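Local coordinates for protein L-threonine-O-3-phosphate decarboxylase (Porphyromonas gingivalis, PDB 3FKD) that probably binds pyridoxal 5'-phosphate and acts as a lyase that decarboxylates L-threonine O-3-phosphate, at residues Leu33-His36 with Leu37-Leu41. Residues are numbered along the deposited sequence; the frame is centred on the assembly and turned at random.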
# COMPACT_ATOMS: atom_id res chain seq x y z
N LEU A 33 -16.62 -9.86 11.35
CA LEU A 33 -15.87 -9.04 10.46
C LEU A 33 -15.84 -9.73 9.08
O LEU A 33 -16.09 -9.11 8.05
CB LEU A 33 -14.46 -8.81 11.00
CG LEU A 33 -13.46 -8.23 9.99
CD1 LEU A 33 -13.96 -6.91 9.44
CD2 LEU A 33 -12.10 -8.05 10.61
N GLU A 34 -15.50 -11.01 9.04
CA GLU A 34 -15.30 -11.67 7.76
C GLU A 34 -16.58 -11.87 6.95
O GLU A 34 -16.56 -11.76 5.75
CB GLU A 34 -14.57 -13.00 7.96
CG GLU A 34 -13.12 -12.81 8.33
CD GLU A 34 -12.37 -14.12 8.43
OE1 GLU A 34 -13.05 -15.18 8.44
OE2 GLU A 34 -11.12 -14.08 8.51
N LYS A 35 -17.68 -12.21 7.60
CA LYS A 35 -18.95 -12.21 6.95
C LYS A 35 -19.23 -10.84 6.33
O LYS A 35 -19.69 -10.76 5.19
CB LYS A 35 -20.06 -12.61 7.93
CG LYS A 35 -21.46 -12.52 7.34
CD LYS A 35 -21.48 -13.13 5.93
CE LYS A 35 -22.75 -13.97 5.71
NZ LYS A 35 -22.98 -14.94 6.84
N HIS A 36 -18.93 -9.77 7.07
CA HIS A 36 -19.11 -8.40 6.56
C HIS A 36 -18.35 -8.10 5.23
O HIS A 36 -18.91 -7.51 4.33
CB HIS A 36 -18.81 -7.33 7.63
CG HIS A 36 -19.12 -5.93 7.20
ND1 HIS A 36 -20.41 -5.43 7.16
CD2 HIS A 36 -18.32 -4.93 6.76
CE1 HIS A 36 -20.39 -4.18 6.73
NE2 HIS A 36 -19.13 -3.85 6.48
N LEU A 37 -17.10 -8.50 5.12
CA LEU A 37 -16.37 -8.34 3.87
C LEU A 37 -16.94 -9.16 2.70
O LEU A 37 -16.81 -8.78 1.52
CB LEU A 37 -14.90 -8.71 4.06
CG LEU A 37 -14.23 -7.87 5.15
CD1 LEU A 37 -12.83 -8.46 5.45
CD2 LEU A 37 -14.22 -6.35 4.87
N VAL A 38 -17.53 -10.30 3.04
CA VAL A 38 -18.10 -11.18 2.04
C VAL A 38 -19.33 -10.49 1.46
O VAL A 38 -19.60 -10.51 0.25
CB VAL A 38 -18.43 -12.55 2.68
CG1 VAL A 38 -19.18 -13.43 1.72
CG2 VAL A 38 -17.13 -13.23 3.14
N GLU A 39 -20.06 -9.83 2.35
CA GLU A 39 -21.25 -9.09 1.95
C GLU A 39 -20.93 -7.87 1.07
O GLU A 39 -21.66 -7.57 0.11
CB GLU A 39 -22.08 -8.73 3.19
CG GLU A 39 -22.78 -9.96 3.81
CD GLU A 39 -23.41 -9.69 5.16
OE1 GLU A 39 -23.34 -8.53 5.62
OE2 GLU A 39 -23.95 -10.63 5.77
N ASN A 40 -19.84 -7.17 1.39
CA ASN A 40 -19.44 -5.98 0.64
C ASN A 40 -18.27 -6.20 -0.26
O ASN A 40 -17.49 -5.27 -0.53
CB ASN A 40 -19.17 -4.82 1.59
CG ASN A 40 -20.37 -4.50 2.45
OD1 ASN A 40 -21.25 -3.72 2.04
ND2 ASN A 40 -20.45 -5.14 3.63
N LEU A 41 -18.16 -7.41 -0.78
CA LEU A 41 -17.06 -7.76 -1.65
C LEU A 41 -16.99 -6.97 -2.96
O LEU A 41 -15.90 -6.79 -3.51
CB LEU A 41 -17.03 -9.26 -1.93
CG LEU A 41 -15.61 -9.67 -2.34
CD1 LEU A 41 -14.53 -9.32 -1.29
CD2 LEU A 41 -15.55 -11.14 -2.71
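His36 and Asn40 meet one turn apart at the C-terminal end of helix 31-39, part of a chain with the class I and II aminotransferase fold. His36 O accepts two hydrogen bonds, from Asn40 N at 3.1 Å and from Asn40 ND2 at 2.9 Å, the two donors arriving from opposite faces of the carbonyl plane. Asparagine suits this place because its short side chain can turn an amide N-H back onto the carbonyl just as the backbone leaves helical geometry. Asn40 ND2 also lies over one face of the imidazole, offset toward its rim and 3.2 Å from His36 CE1, with ring and amide planes 46° apart. CG of His36 is anti to the backbone N (chi1 -174°), which places it beside the carbonyl carbon, on the side where ND2 approaches; Phe238 of helix 230-241 stacks on this ring. Leu33 and Leu37, apolar as buried positions require, pack on Ala235 and on Ile44 of the second subunit respectively. Glu34 brings a carboxylate to that interface, salt-bridged to Arg45 of the second subunit. On the exposed side, the extended Glu39 side chain crosses Lys35 at a slant, touching its methylenes: Lys35 NZ stays 4.5 Å from Glu39 OE2, beyond a salt bridge, while Lys35 CG is 3.5 Å from Glu39 OE2.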